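Local atomic coordinates of T9SS C-terminal target domain-containing protein (PDB entry 5JVK), a protein that probably hydrolyses O-glycosidic bonds, as a family 39 glycoside hydrolase of a gut Bacteroides. Residues T440-A450 / L487-V498. Numbering follows the deposited sequence.
Sequences TTFYTAWTTKA and LNLSILPQYLVV
Tyr-443 and Leu-496 exchange two backbone hydrogen bonds at the middle of an antiparallel ladder that joins strands 439-447 and 494-498 of the beta domain beside the barrel. Ala-445 and Gln-494 form the next hydrogen-bonded pair, and between the two, Thr-444 faces Tyr-495 in a non-hydrogen-bonded pair directed at helices 350-366 and 403-415. Along Thr-444, CB rests 3.7 Å from Tyr-495 CD1, and CG2 lies 3.8 Å from Trp-446 CZ3. Thr-444 OG1, anti to the backbone N (chi1 -175°), is thereby turned toward the partner strand; it donates to Gln-494 O at 3.2 Å from above the carbonyl plane and lies 3.4 Å from Tyr-495 CE1. Ala-445 N also donates to Gln-494 O, at 2.8 Å, so two donors grip this oxygen. A valine in place of this threonine would probably leave Gln-494 O with the backbone donor but without its hydroxyl mate. On the opposite face, Ala-445 CB meets Leu-489 CD2 at 3.8 Å, bringing in strand 484-489. Beyond the ladder, Thr-447 N bonds almost straight (177°) to Ser-490 O, while a water accepts from Ser-490 N and Gln-494 NE2, the latter also donating to Asn-488 O at 3.2 Å.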
loop_
_atom_site.group_PDB
_atom_site.type_symbol
_atom_site.label_atom_id
_atom_site.label_comp_id
_atom_site.label_asym_id
_atom_site.label_seq_id
_atom_site.Cartn_x
_atom_site.Cartn_y
_atom_site.Cartn_z
ATOM N N THR A 440 -8.966 -10.621 22.488
ATOM C CA THR A 440 -7.916 -9.688 22.075
ATOM C C THR A 440 -6.590 -10.428 21.848
ATOM O O THR A 440 -6.143 -11.171 22.720
ATOM C CB THR A 440 -7.736 -8.582 23.136
ATOM O OG1 THR A 440 -8.947 -7.822 23.230
ATOM C CG2 THR A 440 -6.578 -7.640 22.794
ATOM N N THR A 441 -5.981 -10.218 20.678
ATOM C CA THR A 441 -4.711 -10.862 20.306
ATOM C C THR A 441 -3.502 -9.919 20.363
ATOM O O THR A 441 -2.386 -10.375 20.613
ATOM C CB THR A 441 -4.774 -11.500 18.903
ATOM O OG1 THR A 441 -5.028 -10.494 17.914
ATOM C CG2 THR A 441 -5.860 -12.564 18.850
ATOM N N PHE A 442 -3.713 -8.626 20.105
ATOM C CA PHE A 442 -2.676 -7.617 20.335
ATOM C C PHE A 442 -3.252 -6.221 20.576
ATOM O O PHE A 442 -4.406 -5.942 20.233
ATOM C CB PHE A 442 -1.664 -7.593 19.176
ATOM C CG PHE A 442 -2.154 -6.888 17.934
ATOM C CD1 PHE A 442 -2.947 -7.551 17.006
ATOM C CD2 PHE A 442 -1.799 -5.567 17.681
ATOM C CE1 PHE A 442 -3.389 -6.906 15.858
ATOM C CE2 PHE A 442 -2.241 -4.919 16.535
ATOM C CZ PHE A 442 -3.038 -5.589 15.622
ATOM N N TYR A 443 -2.429 -5.367 21.187
ATOM C CA TYR A 443 -2.727 -3.946 21.368
ATOM C C TYR A 443 -1.694 -3.156 20.589
ATOM O O TYR A 443 -0.540 -3.566 20.524
ATOM C CB TYR A 443 -2.651 -3.540 22.844
ATOM C CG TYR A 443 -3.473 -4.406 23.765
ATOM C CD1 TYR A 443 -2.980 -5.625 24.232
ATOM C CD2 TYR A 443 -4.748 -4.012 24.174
ATOM C CE1 TYR A 443 -3.734 -6.430 25.072
ATOM C CE2 TYR A 443 -5.509 -4.809 25.018
ATOM C CZ TYR A 443 -5.000 -6.019 25.460
ATOM O OH TYR A 443 -5.745 -6.821 26.294
ATOM N N THR A 444 -2.102 -2.033 19.999
ATOM C CA THR A 444 -1.159 -1.110 19.361
ATOM C C THR A 444 -1.222 0.233 20.065
ATOM O O THR A 444 -2.278 0.623 20.555
ATOM C CB THR A 444 -1.405 -0.933 17.846
ATOM O OG1 THR A 444 -0.367 -0.113 17.295
ATOM C CG2 THR A 444 -2.763 -0.295 17.547
ATOM N N ALA A 445 -0.092 0.934 20.109
ATOM C CA ALA A 445 -0.018 2.222 20.791
ATOM C C ALA A 445 0.930 3.181 20.087
ATOM O O ALA A 445 2.022 2.794 19.677
ATOM C CB ALA A 445 0.405 2.031 22.239
ATOM N N TRP A 446 0.491 4.428 19.943
ATOM C CA TRP A 446 1.310 5.489 19.372
ATOM C C TRP A 446 0.846 6.850 19.876
ATOM O O TRP A 446 -0.232 6.972 20.462
ATOM C CB TRP A 446 1.283 5.439 17.834
ATOM C CG TRP A 446 0.001 5.894 17.165
ATOM C CD1 TRP A 446 -0.349 7.172 16.850
ATOM C CD2 TRP A 446 -1.067 5.062 16.698
ATOM N NE1 TRP A 446 -1.573 7.194 16.234
ATOM C CE2 TRP A 446 -2.039 5.912 16.131
ATOM C CE3 TRP A 446 -1.303 3.680 16.717
ATOM C CZ2 TRP A 446 -3.229 5.428 15.577
ATOM C CZ3 TRP A 446 -2.490 3.198 16.163
ATOM C CH2 TRP A 446 -3.437 4.072 15.603
ATOM N N THR A 447 1.674 7.862 19.635
ATOM C CA THR A 447 1.327 9.246 19.933
ATOM C C THR A 447 1.385 10.067 18.650
ATOM O O THR A 447 2.208 9.800 17.773
ATOM C CB THR A 447 2.240 9.866 21.021
ATOM O OG1 THR A 447 1.823 11.211 21.290
ATOM C CG2 THR A 447 3.719 9.870 20.622
ATOM N N THR A 448 0.498 11.056 18.550
ATOM C CA THR A 448 0.541 12.039 17.468
ATOM C C THR A 448 1.611 13.121 17.701
ATOM O O THR A 448 1.971 13.840 16.771
ATOM C CB THR A 448 -0.833 12.710 17.271
ATOM O OG1 THR A 448 -1.262 13.319 18.495
ATOM C CG2 THR A 448 -1.864 11.679 16.834
ATOM N N LYS A 449 2.113 13.238 18.931
ATOM C CA LYS A 449 3.125 14.248 19.258
ATOM C C LYS A 449 4.490 13.878 18.675
ATOM O O LYS A 449 5.014 12.797 18.951
ATOM C CB LYS A 449 3.217 14.449 20.774
ATOM C CG LYS A 449 1.972 15.102 21.356
ATOM C CD LYS A 449 1.911 15.026 22.872
ATOM C CE LYS A 449 2.978 15.880 23.538
ATOM N NZ LYS A 449 2.619 16.195 24.951
ATOM N N ALA A 450 5.048 14.788 17.874
ATOM C CA ALA A 450 6.318 14.576 17.165
ATOM C C ALA A 450 7.472 14.212 18.098
ATOM O O ALA A 450 8.237 13.284 17.826
ATOM C CB ALA A 450 6.676 15.819 16.365
ATOM N N LEU A 487 4.816 2.886 28.809
ATOM C CA LEU A 487 5.072 2.877 27.363
ATOM C C LEU A 487 5.634 4.214 26.899
ATOM O O LEU A 487 5.037 5.259 27.157
ATOM C CB LEU A 487 3.783 2.594 26.590
ATOM C CG LEU A 487 3.065 1.274 26.872
ATOM C CD1 LEU A 487 1.792 1.190 26.044
ATOM C CD2 LEU A 487 3.968 0.086 26.585
ATOM N N ASN A 488 6.770 4.166 26.205
ATOM C CA ASN A 488 7.402 5.353 25.634
ATOM C C ASN A 488 6.953 5.497 24.188
ATOM O O ASN A 488 7.546 4.911 23.282
ATOM C CB ASN A 488 8.924 5.246 25.730
ATOM C CG ASN A 488 9.410 5.229 27.168
ATOM O OD1 ASN A 488 9.038 6.088 27.970
ATOM N ND2 ASN A 488 10.240 4.243 27.505
ATOM N N LEU A 489 5.896 6.280 23.989
ATOM C CA LEU A 489 5.240 6.390 22.693
ATOM C C LEU A 489 6.013 7.292 21.741
ATOM O O LEU A 489 6.575 8.313 22.148
ATOM C CB LEU A 489 3.813 6.927 22.851
ATOM C CG LEU A 489 2.858 6.164 23.775
ATOM C CD1 LEU A 489 1.475 6.791 23.705
ATOM C CD2 LEU A 489 2.788 4.686 23.421
ATOM N N SER A 490 6.035 6.889 20.472
ATOM C CA SER A 490 6.497 7.727 19.376
ATOM C C SER A 490 5.415 7.784 18.299
ATOM O O SER A 490 4.361 7.150 18.422
ATOM C CB SER A 490 7.804 7.175 18.788
ATOM O OG SER A 490 7.590 5.983 18.051
ATOM N N ILE A 491 5.690 8.548 17.248
ATOM C CA ILE A 491 4.842 8.553 16.048
ATOM C C ILE A 491 4.724 7.158 15.415
ATOM O O ILE A 491 3.685 6.826 14.843
ATOM C CB ILE A 491 5.296 9.605 14.997
ATOM C CG1 ILE A 491 6.707 9.318 14.452
ATOM C CG2 ILE A 491 5.222 11.012 15.587
ATOM C CD1 ILE A 491 7.111 10.228 13.312
ATOM N N LEU A 492 5.782 6.356 15.539
ATOM C CA LEU A 492 5.808 4.984 15.037
ATOM C C LEU A 492 5.062 4.062 16.002
ATOM O O LEU A 492 5.424 3.995 17.174
ATOM C CB LEU A 492 7.250 4.507 14.900
ATOM C CG LEU A 492 8.143 5.308 13.941
ATOM C CD1 LEU A 492 9.604 5.244 14.367
ATOM C CD2 LEU A 492 7.954 4.815 12.513
ATOM N N PRO A 493 4.018 3.354 15.526
ATOM C CA PRO A 493 3.305 2.470 16.450
ATOM C C PRO A 493 4.151 1.329 17.010
ATOM O O PRO A 493 5.009 0.788 16.309
ATOM C CB PRO A 493 2.166 1.903 15.593
ATOM C CG PRO A 493 1.958 2.912 14.528
ATOM C CD PRO A 493 3.324 3.445 14.225
ATOM N N GLN A 494 3.902 0.996 18.274
ATOM C CA GLN A 494 4.441 -0.207 18.897
ATOM C C GLN A 494 3.272 -1.103 19.269
ATOM O O GLN A 494 2.124 -0.657 19.285
ATOM C CB GLN A 494 5.301 0.134 20.118
ATOM C CG GLN A 494 4.542 0.653 21.331
ATOM C CD GLN A 494 5.454 1.330 22.330
ATOM O OE1 GLN A 494 5.708 0.797 23.407
ATOM N NE2 GLN A 494 5.961 2.506 21.973
ATOM N N TYR A 495 3.575 -2.360 19.578
ATOM C CA TYR A 495 2.567 -3.403 19.700
ATOM C C TYR A 495 2.799 -4.289 20.926
ATOM O O TYR A 495 3.931 -4.697 21.193
ATOM C CB TYR A 495 2.578 -4.275 18.441
ATOM C CG TYR A 495 2.576 -3.502 17.139
ATOM C CD1 TYR A 495 1.383 -3.076 16.561
ATOM C CD2 TYR A 495 3.769 -3.197 16.486
ATOM C CE1 TYR A 495 1.377 -2.370 15.365
ATOM C CE2 TYR A 495 3.776 -2.494 15.291
ATOM C CZ TYR A 495 2.577 -2.080 14.735
ATOM O OH TYR A 495 2.579 -1.380 13.553
ATOM N N LEU A 496 1.720 -4.580 21.657
ATOM C CA LEU A 496 1.732 -5.541 22.760
ATOM C C LEU A 496 0.988 -6.802 22.333
ATOM O O LEU A 496 -0.240 -6.818 22.307
ATOM C CB LEU A 496 1.071 -4.948 24.007
ATOM C CG LEU A 496 1.840 -3.865 24.768
ATOM C CD1 LEU A 496 0.907 -3.116 25.709
ATOM C CD2 LEU A 496 3.005 -4.465 25.540
ATOM N N VAL A 497 1.737 -7.852 22.007
ATOM C CA VAL A 497 1.168 -9.115 21.528
ATOM C C VAL A 497 0.778 -10.007 22.710
ATOM O O VAL A 497 1.464 -10.012 23.729
ATOM C CB VAL A 497 2.170 -9.858 20.615
ATOM C CG1 VAL A 497 1.581 -11.168 20.093
ATOM C CG2 VAL A 497 2.587 -8.959 19.457
ATOM N N VAL A 498 -0.318 -10.755 22.562
ATOM C CA VAL A 498 -0.803 -11.678 23.598
ATOM C C VAL A 498 -0.218 -13.084 23.389
ATOM O O VAL A 498 -0.184 -13.584 22.263
ATOM C CB VAL A 498 -2.349 -11.737 23.623
ATOM C CG1 VAL A 498 -2.850 -12.765 24.637
ATOM C CG2 VAL A 498 -2.922 -10.356 23.936
HETATM O O HOH W 1 4.589 4.162 19.846
HETATM O O HOH W 2 7.731 10.404 18.215
#